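Local coordinates for (R)-specific secondary-alkylsulfatase (Pseudomonas sp., PDB 4AXH), which hydrolyses secondary alkyl sulfates enantioselectively and with inversion of configuration, converting (R)-sulfate esters into (S)-alcohols as a zinc-dependent homodimer, at residues D436-P439 with A440-D443; L483-H486 with L487-D491; Y376-L379 with N380-L384; A463-K466 with Q467-A471. All coordinates share one frame; numbering follows the deposited sequence.

Interaction 1: residues D436-P439 with A440-D443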
ATOM      1  N   ASP A 436      -3.559 -13.351  -1.219  1.00 54.11           N
ATOM      2  CA  ASP A 436      -4.881 -13.641  -0.644  1.00 55.65           C
ATOM      3  C   ASP A 436      -4.950 -14.501   0.626  1.00 62.45           C
ATOM      4  O   ASP A 436      -6.011 -14.576   1.253  1.00 62.05           O
ATOM      5  CB  ASP A 436      -5.887 -14.102  -1.725  1.00 57.51           C
ATOM      6  CG  ASP A 436      -5.633 -15.469  -2.360  1.00 69.68           C
ATOM      7  OD1 ASP A 436      -4.624 -16.119  -2.001  1.00 69.23           O
ATOM      8  OD2 ASP A 436      -6.463 -15.899  -3.210  1.00 75.37           O
ATOM      9  N   GLY A 437      -3.822 -15.084   1.021  1.00 60.22           N
ATOM     10  CA  GLY A 437      -3.728 -15.940   2.201  1.00 60.04           C
ATOM     11  C   GLY A 437      -3.675 -17.417   1.864  1.00 64.21           C
ATOM     12  O   GLY A 437      -3.061 -18.187   2.606  1.00 64.68           O
ATOM     13  N   ASN A 438      -4.320 -17.808   0.734  1.00 60.58           N
ATOM     14  CA  ASN A 438      -4.378 -19.167   0.188  1.00 61.63           C
ATOM     15  C   ASN A 438      -2.987 -19.562  -0.321  1.00 70.59           C
ATOM     16  O   ASN A 438      -2.477 -18.941  -1.257  1.00 71.08           O
ATOM     17  CB  ASN A 438      -5.420 -19.254  -0.947  1.00 58.21           C
ATOM     18  CG  ASN A 438      -5.608 -20.610  -1.612  1.00 70.62           C
ATOM     19  OD1 ASN A 438      -4.888 -21.595  -1.345  1.00 74.38           O
ATOM     20  ND2 ASN A 438      -6.608 -20.691  -2.506  1.00 49.43           N
ATOM     21  N   PRO A 439      -2.361 -20.613   0.250  1.00 69.89           N
ATOM     22  CA  PRO A 439      -0.996 -20.964  -0.180  1.00 70.28           C
ATOM     23  C   PRO A 439      -0.827 -21.349  -1.649  1.00 73.12           C
ATOM     24  O   PRO A 439       0.281 -21.212  -2.170  1.00 74.48           O
ATOM     25  CB  PRO A 439      -0.577 -22.065   0.795  1.00 72.35           C
ATOM     26  CG  PRO A 439      -1.471 -21.888   1.970  1.00 76.83           C
ATOM     27  CD  PRO A 439      -2.785 -21.453   1.385  1.00 71.96           C
ATOM     28  N   ALA A 440      -1.910 -21.768  -2.338  1.00 65.23           N
ATOM     29  CA  ALA A 440      -1.825 -22.101  -3.758  1.00 63.16           C
ATOM     30  C   ALA A 440      -1.340 -20.897  -4.586  1.00 63.91           C
ATOM     31  O   ALA A 440      -0.634 -21.089  -5.581  1.00 64.09           O
ATOM     32  CB  ALA A 440      -3.166 -22.590  -4.262  1.00 63.97           C
ATOM     33  N   ASN A 441      -1.662 -19.668  -4.126  1.00 57.72           N
ATOM     34  CA  ASN A 441      -1.266 -18.416  -4.762  1.00 57.59           C
ATOM     35  C   ASN A 441      -0.022 -17.791  -4.090  1.00 63.53           C
ATOM     36  O   ASN A 441       0.204 -16.577  -4.224  1.00 64.16           O
ATOM     37  CB  ASN A 441      -2.436 -17.424  -4.764  1.00 56.69           C
ATOM     38  CG  ASN A 441      -3.702 -17.965  -5.358  1.00 81.47           C
ATOM     39  OD1 ASN A 441      -4.667 -18.249  -4.640  1.00 71.78           O
ATOM     40  ND2 ASN A 441      -3.735 -18.124  -6.680  1.00 77.04           N
ATOM     41  N   LEU A 442       0.780 -18.604  -3.375  1.00 59.99           N
ATOM     42  CA  LEU A 442       1.969 -18.098  -2.689  1.00 60.43           C
ATOM     43  C   LEU A 442       3.108 -17.728  -3.652  1.00 67.52           C
ATOM     44  O   LEU A 442       3.772 -16.708  -3.461  1.00 65.57           O
ATOM     45  CB  LEU A 442       2.427 -19.098  -1.616  1.00 60.33           C
ATOM     46  CG  LEU A 442       3.484 -18.664  -0.598  1.00 65.29           C
ATOM     47  CD1 LEU A 442       3.140 -17.357   0.078  1.00 65.64           C
ATOM     48  CD2 LEU A 442       3.663 -19.718   0.440  1.00 69.01           C
ATOM     49  N   ASP A 443       3.317 -18.554  -4.684  1.00 68.33           N
ATOM     50  CA  ASP A 443       4.356 -18.346  -5.682  1.00 69.80           C
ATOM     51  C   ASP A 443       3.778 -18.555  -7.098  1.00 75.74           C
ATOM     52  O   ASP A 443       4.001 -19.595  -7.717  1.00 76.60           O
ATOM     53  CB  ASP A 443       5.558 -19.272  -5.394  1.00 72.28           C
ATOM     54  CG  ASP A 443       6.805 -18.953  -6.183  1.00 88.88           C
ATOM     55  OD1 ASP A 443       6.932 -17.806  -6.659  1.00 89.57           O
ATOM     56  OD2 ASP A 443       7.662 -19.851  -6.321  1.00100.40           O
TER
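Two successive turns bring the loop 436-443 back on itself: N441 N donates to N438 O at 3.1 Å, and L442 N to P439 O at 2.9 Å. Both bonds span three residues, the spacing of a 3-10 turn, and P439 and A440 have the matching backbone conformation. Just before the turn, G437 takes a positive phi (103°) at which a beta carbon would be pressed against the preceding carbonyl oxygen.

Two side chains add bonds of their own. The CG of D436 sits between its backbone N and carbonyl carbon (chi1 69°), which swings the carboxylate round to N438; there OD1 accepts from N438 N at 3.2 Å, making an Asx turn. Two residues later N438 OD1 accepts the N-H of A440 at 3.1 Å. The C=O groups of N438 thus steady the turn twice, the main-chain oxygen serving N441 and the side-chain oxygen A440. The amide of N441 lies beside the D436 carboxylate, the two side chains crossing at roughly a right angle with their planes 73° apart, and N441 CB comes within 3.8 Å of D436 OD1.

The turn belongs to the loop joining helix 420-431 to helix 447-457, and it is buried against the second subunit of the homodimer. There N438 ND2 bonds to N485 OD1 of helix 477-490 of the second subunit, D443 forms a salt bridge with R425 of that subunit's helix 420-431, and L442 packs on W517 of its helix 515-529.

Interaction 2: residues L483-H486 with L487-D491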
ATOM      1  N   LEU A 483      -8.362 -16.283 -21.815  1.00 56.35           N
ATOM      2  CA  LEU A 483      -7.802 -17.321 -22.696  1.00 55.92           C
ATOM      3  C   LEU A 483      -6.771 -16.702 -23.636  1.00 61.03           C
ATOM      4  O   LEU A 483      -5.638 -17.191 -23.708  1.00 61.88           O
ATOM      5  CB  LEU A 483      -8.890 -18.039 -23.528  1.00 55.78           C
ATOM      6  CG  LEU A 483     -10.000 -18.839 -22.806  1.00 60.20           C
ATOM      7  CD1 LEU A 483     -10.587 -19.874 -23.701  1.00 61.59           C
ATOM      8  CD2 LEU A 483      -9.479 -19.594 -21.596  1.00 60.39           C
ATOM      9  N   GLY A 484      -7.169 -15.617 -24.307  1.00 56.05           N
ATOM     10  CA  GLY A 484      -6.339 -14.847 -25.229  1.00 55.24           C
ATOM     11  C   GLY A 484      -5.026 -14.377 -24.641  1.00 58.56           C
ATOM     12  O   GLY A 484      -4.021 -14.367 -25.344  1.00 58.80           O
ATOM     13  N   ASN A 485      -5.015 -14.025 -23.343  1.00 55.15           N
ATOM     14  CA  ASN A 485      -3.804 -13.576 -22.656  1.00 55.95           C
ATOM     15  C   ASN A 485      -2.830 -14.729 -22.514  1.00 61.13           C
ATOM     16  O   ASN A 485      -1.630 -14.545 -22.729  1.00 60.08           O
ATOM     17  CB  ASN A 485      -4.117 -12.948 -21.267  1.00 54.58           C
ATOM     18  CG  ASN A 485      -3.002 -12.071 -20.736  1.00 57.83           C
ATOM     19  OD1 ASN A 485      -2.552 -11.120 -21.419  1.00 52.44           O
ATOM     20  ND2 ASN A 485      -2.510 -12.388 -19.519  1.00 36.69           N
ATOM     21  N   HIS A 486      -3.352 -15.923 -22.183  1.00 59.50           N
ATOM     22  CA  HIS A 486      -2.535 -17.127 -22.037  1.00 59.63           C
ATOM     23  C   HIS A 486      -1.874 -17.494 -23.353  1.00 64.85           C
ATOM     24  O   HIS A 486      -0.691 -17.815 -23.356  1.00 62.89           O
ATOM     25  CB  HIS A 486      -3.355 -18.303 -21.486  1.00 59.70           C
ATOM     26  CG  HIS A 486      -3.633 -18.183 -20.021  1.00 62.77           C
ATOM     27  ND1 HIS A 486      -2.815 -18.391 -18.964  1.00 64.30           N
ATOM     28  CD2 HIS A 486      -4.865 -17.785 -19.556  1.00 64.34           C
ATOM     29  CE1 HIS A 486      -3.546 -18.129 -17.836  1.00 63.56           C
ATOM     30  NE2 HIS A 486      -4.755 -17.756 -18.239  1.00 63.85           N
ATOM     31  N   LEU A 487      -2.624 -17.394 -24.469  1.00 64.72           N
ATOM     32  CA  LEU A 487      -2.100 -17.720 -25.785  1.00 66.38           C
ATOM     33  C   LEU A 487      -1.087 -16.712 -26.285  1.00 71.59           C
ATOM     34  O   LEU A 487       0.002 -17.129 -26.679  1.00 72.37           O
ATOM     35  CB  LEU A 487      -3.200 -18.004 -26.828  1.00 67.03           C
ATOM     36  CG  LEU A 487      -2.720 -18.706 -28.117  1.00 73.13           C
ATOM     37  CD1 LEU A 487      -1.922 -19.968 -27.823  1.00 73.42           C
ATOM     38  CD2 LEU A 487      -3.880 -19.050 -29.014  1.00 77.83           C
ATOM     39  N   VAL A 488      -1.431 -15.403 -26.258  1.00 67.23           N
ATOM     40  CA  VAL A 488      -0.556 -14.302 -26.686  1.00 66.37           C
ATOM     41  C   VAL A 488       0.795 -14.330 -25.935  1.00 71.16           C
ATOM     42  O   VAL A 488       1.824 -14.149 -26.572  1.00 71.74           O
ATOM     43  CB  VAL A 488      -1.272 -12.913 -26.671  1.00 68.94           C
ATOM     44  CG1 VAL A 488      -0.295 -11.748 -26.867  1.00 68.18           C
ATOM     45  CG2 VAL A 488      -2.372 -12.867 -27.724  1.00 68.52           C
ATOM     46  N   PHE A 489       0.803 -14.635 -24.623  1.00 67.33           N
ATOM     47  CA  PHE A 489       2.057 -14.726 -23.870  1.00 67.41           C
ATOM     48  C   PHE A 489       2.854 -16.008 -24.155  1.00 71.32           C
ATOM     49  O   PHE A 489       4.084 -15.964 -24.154  1.00 71.24           O
ATOM     50  CB  PHE A 489       1.833 -14.478 -22.375  1.00 69.48           C
ATOM     51  CG  PHE A 489       1.847 -13.008 -22.042  1.00 71.59           C
ATOM     52  CD1 PHE A 489       0.754 -12.201 -22.337  1.00 75.02           C
ATOM     53  CD2 PHE A 489       2.966 -12.421 -21.466  1.00 74.53           C
ATOM     54  CE1 PHE A 489       0.781 -10.830 -22.059  1.00 76.37           C
ATOM     55  CE2 PHE A 489       2.984 -11.056 -21.163  1.00 77.35           C
ATOM     56  CZ  PHE A 489       1.894 -10.269 -21.471  1.00 75.57           C
ATOM     57  N   ALA A 490       2.160 -17.128 -24.441  1.00 67.17           N
ATOM     58  CA  ALA A 490       2.778 -18.408 -24.782  1.00 66.59           C
ATOM     59  C   ALA A 490       3.454 -18.306 -26.153  1.00 70.21           C
ATOM     60  O   ALA A 490       4.519 -18.889 -26.358  1.00 68.95           O
ATOM     61  CB  ALA A 490       1.724 -19.508 -24.804  1.00 67.26           C
ATOM     62  N   ASP A 491       2.838 -17.544 -27.077  1.00 67.89           N
ATOM     63  CA  ASP A 491       3.303 -17.319 -28.441  1.00 67.32           C
ATOM     64  C   ASP A 491       2.713 -16.011 -28.975  1.00 69.35           C
ATOM     65  O   ASP A 491       1.581 -16.023 -29.473  1.00 68.78           O
ATOM     66  CB  ASP A 491       2.921 -18.513 -29.340  1.00 69.83           C
ATOM     67  CG  ASP A 491       3.223 -18.321 -30.816  1.00 87.56           C
ATOM     68  OD1 ASP A 491       4.409 -18.445 -31.200  1.00 91.16           O
ATOM     69  OD2 ASP A 491       2.275 -18.054 -31.585  1.00 89.38           O
TER
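N485 and F489, one helical turn apart, lie side by side and point the same way, the amide plane set 58° from the ring plane. The amide oxygen does the touching: N485 OD1 stands 3.4 Å from F489 CE1, with CD1 of the ring slightly farther off. N485 reaches this position because its CG is anti to its own backbone N (chi1 -161°), which carries the amide along the helix flank toward the ring. The same ring presents its edge to the main chain, with N485 O near the ring plane and 3.4 Å from F489 CD1. That carbonyl is also the acceptor for F489 N, at 3.1 Å, so backbone and side chain of N485 both meet the phenylalanine.

Beside this pair runs the regular bonding of the helix. V488 N donates to G484 O at 2.9 Å, and V488 CG2 packs against the same oxygen at 3.3 Å. D491 N still bonds to L487 O, although D491 itself has left helical geometry.

The polar ends face the dimer partner: the bond of N485 OD1 is to N438 of the second subunit, on which F489 also packs, and H486 NE2 bonds to Y454 OH of the second subunit. On another side L487 packs into helix 461-474, while V488 leans on helix 495-511.

Spacings of four residues between paired groups mark the last turns of an alpha helix, here helix 477-490. Its setting, packed between helices 461-474 and 495-511, is consistent with the TPR-like helical dimerisation region of alkylsulfatases, with one flank buried in its own chain and another turned to the partner.

Interaction 3: residues Y376-L379 with N380-L384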
ATOM      1  N   TYR A 376     -16.454   7.215   0.073  1.00 25.09           N
ATOM      2  CA  TYR A 376     -15.124   6.827   0.498  1.00 25.29           C
ATOM      3  C   TYR A 376     -15.124   5.998   1.752  1.00 34.03           C
ATOM      4  O   TYR A 376     -14.432   4.971   1.785  1.00 36.25           O
ATOM      5  CB  TYR A 376     -14.143   8.021   0.517  1.00 25.66           C
ATOM      6  CG  TYR A 376     -13.883   8.557  -0.879  1.00 26.38           C
ATOM      7  CD1 TYR A 376     -13.201   7.792  -1.824  1.00 27.23           C
ATOM      8  CD2 TYR A 376     -14.420   9.771  -1.288  1.00 27.63           C
ATOM      9  CE1 TYR A 376     -13.045   8.233  -3.134  1.00 27.32           C
ATOM     10  CE2 TYR A 376     -14.246  10.234  -2.589  1.00 29.01           C
ATOM     11  CZ  TYR A 376     -13.549   9.462  -3.508  1.00 34.44           C
ATOM     12  OH  TYR A 376     -13.345   9.906  -4.798  1.00 33.97           O
ATOM     13  N   ALA A 377     -15.959   6.366   2.757  1.00 29.71           N
ATOM     14  CA  ALA A 377     -16.055   5.591   4.001  1.00 28.16           C
ATOM     15  C   ALA A 377     -16.589   4.216   3.702  1.00 32.62           C
ATOM     16  O   ALA A 377     -16.099   3.247   4.289  1.00 35.25           O
ATOM     17  CB  ALA A 377     -16.926   6.291   5.021  1.00 28.34           C
ATOM     18  N   PHE A 378     -17.508   4.098   2.719  1.00 24.93           N
ATOM     19  CA  PHE A 378     -18.048   2.805   2.310  1.00 23.53           C
ATOM     20  C   PHE A 378     -16.932   1.918   1.731  1.00 30.33           C
ATOM     21  O   PHE A 378     -16.843   0.727   2.048  1.00 32.07           O
ATOM     22  CB  PHE A 378     -19.196   2.957   1.296  1.00 23.99           C
ATOM     23  CG  PHE A 378     -19.591   1.690   0.594  1.00 24.35           C
ATOM     24  CD1 PHE A 378     -20.321   0.706   1.259  1.00 25.68           C
ATOM     25  CD2 PHE A 378     -19.204   1.452  -0.726  1.00 25.78           C
ATOM     26  CE1 PHE A 378     -20.695  -0.484   0.606  1.00 24.85           C
ATOM     27  CE2 PHE A 378     -19.543   0.248  -1.369  1.00 27.64           C
ATOM     28  CZ  PHE A 378     -20.289  -0.716  -0.692  1.00 24.79           C
ATOM     29  N   LEU A 379     -16.101   2.491   0.877  1.00 25.88           N
ATOM     30  CA  LEU A 379     -15.030   1.736   0.255  1.00 25.86           C
ATOM     31  C   LEU A 379     -14.141   1.118   1.304  1.00 29.43           C
ATOM     32  O   LEU A 379     -13.976  -0.095   1.301  1.00 28.04           O
ATOM     33  CB  LEU A 379     -14.246   2.580  -0.764  1.00 25.43           C
ATOM     34  CG  LEU A 379     -14.948   2.820  -2.081  1.00 29.74           C
ATOM     35  CD1 LEU A 379     -14.253   3.944  -2.850  1.00 30.99           C
ATOM     36  CD2 LEU A 379     -15.029   1.545  -2.909  1.00 28.93           C
ATOM     37  N   ASN A 380     -13.696   1.927   2.261  1.00 27.95           N
ATOM     38  CA  ASN A 380     -12.862   1.492   3.366  1.00 29.35           C
ATOM     39  C   ASN A 380     -13.601   0.475   4.270  1.00 37.13           C
ATOM     40  O   ASN A 380     -13.156  -0.666   4.406  1.00 38.92           O
ATOM     41  CB  ASN A 380     -12.415   2.714   4.172  1.00 29.44           C
ATOM     42  CG  ASN A 380     -11.423   2.383   5.240  1.00 55.79           C
ATOM     43  OD1 ASN A 380     -10.218   2.274   4.985  1.00 48.49           O
ATOM     44  ND2 ASN A 380     -11.912   2.201   6.464  1.00 51.63           N
ATOM     45  N   ASN A 381     -14.747   0.887   4.838  1.00 33.18           N
ATOM     46  CA  ASN A 381     -15.521   0.100   5.784  1.00 32.11           C
ATOM     47  C   ASN A 381     -16.128  -1.177   5.256  1.00 38.35           C
ATOM     48  O   ASN A 381     -16.101  -2.167   5.975  1.00 40.02           O
ATOM     49  CB  ASN A 381     -16.554   0.950   6.509  1.00 26.94           C
ATOM     50  CG  ASN A 381     -16.013   2.141   7.257  1.00 39.92           C
ATOM     51  OD1 ASN A 381     -14.883   2.144   7.788  1.00 39.39           O
ATOM     52  ND2 ASN A 381     -16.835   3.182   7.343  1.00 26.11           N
ATOM     53  N   ARG A 382     -16.696  -1.183   4.029  1.00 34.88           N
ATOM     54  CA  ARG A 382     -17.311  -2.408   3.493  1.00 34.23           C
ATOM     55  C   ARG A 382     -16.235  -3.449   3.188  1.00 40.24           C
ATOM     56  O   ARG A 382     -16.424  -4.624   3.518  1.00 42.40           O
ATOM     57  CB  ARG A 382     -18.183  -2.129   2.271  1.00 30.08           C
ATOM     58  CG  ARG A 382     -18.738  -3.374   1.538  1.00 42.85           C
ATOM     59  CD  ARG A 382     -20.217  -3.646   1.785  1.00 40.49           C
ATOM     60  NE  ARG A 382     -20.434  -4.378   3.024  1.00 35.34           N
ATOM     61  CZ  ARG A 382     -21.016  -5.565   3.088  1.00 49.31           C
ATOM     62  NH1 ARG A 382     -21.465  -6.147   1.991  1.00 21.63           N
ATOM     63  NH2 ARG A 382     -21.162  -6.177   4.256  1.00 54.72           N
ATOM     64  N   ALA A 383     -15.115  -3.013   2.587  1.00 33.90           N
ATOM     65  CA  ALA A 383     -14.003  -3.878   2.270  1.00 33.23           C
ATOM     66  C   ALA A 383     -13.473  -4.514   3.559  1.00 37.61           C
ATOM     67  O   ALA A 383     -13.421  -5.747   3.624  1.00 36.36           O
ATOM     68  CB  ALA A 383     -12.906  -3.100   1.532  1.00 33.25           C
ATOM     69  N   LEU A 384     -13.175  -3.690   4.603  1.00 33.62           N
ATOM     70  CA  LEU A 384     -12.690  -4.163   5.910  1.00 34.41           C
ATOM     71  C   LEU A 384     -13.690  -5.150   6.537  1.00 42.74           C
ATOM     72  O   LEU A 384     -13.293  -6.156   7.128  1.00 41.68           O
ATOM     73  CB  LEU A 384     -12.482  -2.969   6.840  1.00 34.82           C
ATOM     74  CG  LEU A 384     -11.058  -2.609   7.329  1.00 39.62           C
ATOM     75  CD1 LEU A 384      -9.964  -3.367   6.588  1.00 38.67           C
ATOM     76  CD2 LEU A 384     -10.835  -1.097   7.306  1.00 39.93           C
TER
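N381 N donates to A377 O at 2.8 Å, and R382 N reaches F378 O over the same distance. The longer pair A383 N and L379 O, at 3.4 Å, is weak. Next to this spine N380 ND2 donates to N381 OD1 at 3.3 Å; the acceptor lies in the amide plane of N380, but the N-H comes from above the N381 carbonyl plane. That bond ties two adjacent asparagines, and N380 OD1 is taken by Y431 OH, so both ends of the N380 amide are engaged.

Packing follows where F378 and R382 run side by side, ring and guanidinium planes 26° apart. The arginine's methylene chain supplies the contact, R382 CD lying 3.4 Å from F378 CE1, obliquely to the ring. Bends at chi2 and chi3 then carry the guanidinium away toward weak, long ion pairs with D561 and D563 of the second subunit.

All this lies on helix 362-388. Y376 stacks on W333 of helix 330-344, L379 meets helix 420-431 and the sulfate-binding residue L319, and F378 rests on helix 393-400.

Interaction 4: residues A463-K466 with Q467-A471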
ATOM      1  N   ALA A 463      -7.082 -25.438 -29.847  1.00 79.56           N
ATOM      2  CA  ALA A 463      -8.170 -25.735 -28.906  1.00 77.62           C
ATOM      3  C   ALA A 463      -8.559 -24.494 -28.112  1.00 78.55           C
ATOM      4  O   ALA A 463      -9.749 -24.185 -28.013  1.00 78.49           O
ATOM      5  CB  ALA A 463      -7.773 -26.862 -27.969  1.00 78.09           C
ATOM      6  N   VAL A 464      -7.552 -23.742 -27.614  1.00 70.95           N
ATOM      7  CA  VAL A 464      -7.780 -22.504 -26.877  1.00 68.46           C
ATOM      8  C   VAL A 464      -8.440 -21.449 -27.789  1.00 71.02           C
ATOM      9  O   VAL A 464      -9.332 -20.744 -27.332  1.00 70.25           O
ATOM     10  CB  VAL A 464      -6.546 -21.996 -26.066  1.00 71.10           C
ATOM     11  CG1 VAL A 464      -5.958 -23.098 -25.197  1.00 70.37           C
ATOM     12  CG2 VAL A 464      -5.468 -21.414 -26.958  1.00 71.04           C
ATOM     13  N   LEU A 465      -8.066 -21.426 -29.093  1.00 67.67           N
ATOM     14  CA  LEU A 465      -8.609 -20.528 -30.124  1.00 68.00           C
ATOM     15  C   LEU A 465     -10.097 -20.810 -30.437  1.00 72.15           C
ATOM     16  O   LEU A 465     -10.856 -19.874 -30.693  1.00 71.71           O
ATOM     17  CB  LEU A 465      -7.770 -20.603 -31.420  1.00 68.32           C
ATOM     18  CG  LEU A 465      -6.610 -19.598 -31.582  1.00 73.29           C
ATOM     19  CD1 LEU A 465      -5.508 -20.171 -32.433  1.00 73.01           C
ATOM     20  CD2 LEU A 465      -7.073 -18.306 -32.226  1.00 77.45           C
ATOM     21  N   LYS A 466     -10.503 -22.096 -30.430  1.00 69.21           N
ATOM     22  CA  LYS A 466     -11.885 -22.531 -30.680  1.00 69.22           C
ATOM     23  C   LYS A 466     -12.755 -22.115 -29.490  1.00 70.84           C
ATOM     24  O   LYS A 466     -13.870 -21.634 -29.683  1.00 69.01           O
ATOM     25  CB  LYS A 466     -11.934 -24.068 -30.863  1.00 72.87           C
ATOM     26  CG  LYS A 466     -13.042 -24.571 -31.797  1.00 88.67           C
ATOM     27  CD  LYS A 466     -14.356 -24.881 -31.080  1.00 95.57           C
ATOM     28  CE  LYS A 466     -15.475 -25.099 -32.065  1.00105.29           C
ATOM     29  NZ  LYS A 466     -16.810 -24.970 -31.423  1.00113.21           N
ATOM     30  N   GLN A 467     -12.216 -22.304 -28.266  1.00 66.65           N
ATOM     31  CA  GLN A 467     -12.823 -21.934 -26.989  1.00 66.19           C
ATOM     32  C   GLN A 467     -12.973 -20.421 -26.873  1.00 68.84           C
ATOM     33  O   GLN A 467     -13.986 -19.942 -26.363  1.00 68.36           O
ATOM     34  CB  GLN A 467     -11.968 -22.436 -25.834  1.00 67.47           C
ATOM     35  CG  GLN A 467     -12.062 -23.926 -25.615  1.00 81.66           C
ATOM     36  CD  GLN A 467     -11.578 -24.263 -24.244  1.00105.24           C
ATOM     37  OE1 GLN A 467     -12.018 -23.673 -23.252  1.00101.06           O
ATOM     38  NE2 GLN A 467     -10.660 -25.215 -24.163  1.00100.74           N
ATOM     39  N   MET A 468     -11.960 -19.682 -27.330  1.00 64.73           N
ATOM     40  CA  MET A 468     -11.923 -18.230 -27.358  1.00 65.29           C
ATOM     41  C   MET A 468     -13.048 -17.735 -28.279  1.00 69.53           C
ATOM     42  O   MET A 468     -13.775 -16.803 -27.909  1.00 69.75           O
ATOM     43  CB  MET A 468     -10.578 -17.771 -27.930  1.00 68.22           C
ATOM     44  CG  MET A 468      -9.834 -16.766 -27.091  1.00 72.48           C
ATOM     45  SD  MET A 468      -8.408 -16.040 -27.973  1.00 77.24           S
ATOM     46  CE  MET A 468      -7.240 -17.416 -27.890  1.00 74.17           C
ATOM     47  N   ARG A 469     -13.202 -18.373 -29.473  1.00 65.04           N
ATOM     48  CA  ARG A 469     -14.227 -18.016 -30.459  1.00 64.45           C
ATOM     49  C   ARG A 469     -15.633 -18.232 -29.896  1.00 67.47           C
ATOM     50  O   ARG A 469     -16.523 -17.407 -30.132  1.00 66.07           O
ATOM     51  CB  ARG A 469     -14.015 -18.747 -31.798  1.00 63.53           C
ATOM     52  CG  ARG A 469     -12.974 -18.061 -32.699  1.00 74.91           C
ATOM     53  CD  ARG A 469     -13.085 -18.415 -34.178  1.00 83.73           C
ATOM     54  NE  ARG A 469     -12.448 -17.412 -35.043  1.00 92.23           N
ATOM     55  CZ  ARG A 469     -11.176 -17.444 -35.446  1.00109.02           C
ATOM     56  NH1 ARG A 469     -10.374 -18.434 -35.060  1.00 97.38           N
ATOM     57  NH2 ARG A 469     -10.694 -16.482 -36.228  1.00 93.12           N
ATOM     58  N   ALA A 470     -15.804 -19.307 -29.092  1.00 64.06           N
ATOM     59  CA  ALA A 470     -17.070 -19.669 -28.448  1.00 63.50           C
ATOM     60  C   ALA A 470     -17.470 -18.590 -27.454  1.00 67.29           C
ATOM     61  O   ALA A 470     -18.618 -18.143 -27.483  1.00 65.86           O
ATOM     62  CB  ALA A 470     -16.947 -21.016 -27.749  1.00 63.91           C
ATOM     63  N   ALA A 471     -16.498 -18.133 -26.619  1.00 64.46           N
ATOM     64  CA  ALA A 471     -16.654 -17.079 -25.608  1.00 63.95           C
ATOM     65  C   ALA A 471     -17.120 -15.762 -26.206  1.00 68.51           C
ATOM     66  O   ALA A 471     -17.968 -15.114 -25.600  1.00 68.80           O
ATOM     67  CB  ALA A 471     -15.361 -16.882 -24.836  1.00 64.41           C
TER
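A463 O is gripped from two sources: it receives Q467 N at 3.1 Å and, weakly, K466 N, while the methylene Q467 CG lies against it at 3.3 Å. The shortest hydrogen bond between residues 463-466 and 467-471 comes next, M468 N to V464 O at 2.8 Å. Others follow in helical order, R469 N to L465 O at 3.0 Å and A470 N to K466 O.

Three side chains lie against this frame, of which the methionine turns back. Its bend at chi3 (-75°) directs the terminal methyl toward the preceding turn; M468 CE comes 4.3 Å from L465 CG and a little farther from V464 CG2, an apolar contact. R469 sends its guanidinium past the leucine, and L465 CD2 lies oblique to that group, 4.4 Å from R469 NH1. Q467, with CG beside its backbone N, extends beyond the A463 carbonyl, and its amide NE2 goes on to A457 O of the second subunit.

L465 and M468 also pack on L500 of helix 495-511, and V464 on L487 of helix 477-490. K466 and R469 are exposed. The chemistry is therefore that of an amphipathic helix: apolar groups gather between helices, charged ones mark the solvent side, and the glutamine in between supplies a polar link to the partner subunit.

How the interactions relate
From the N terminus the order is interaction 3, interaction 1, interaction 4, interaction 2. Each closes only a turn of chain, so none nests within or crosses another. Interaction 3 belongs to helix 362-388, near the sulfate-binding residue L319. The other three fall in the dimerisation region: interaction 1 in the loop before helix 447-457, interactions 4 and 2 on successive helices 461-474 and 477-490. Those two touch directly, G484 CA lying 3.6 Å from M468 SD and L483 CD1 3.6 Å from Q467 CB. Interactions 1 and 2 have centres about 23 Å apart within one chain, yet each meets the other's counterpart across the dimer.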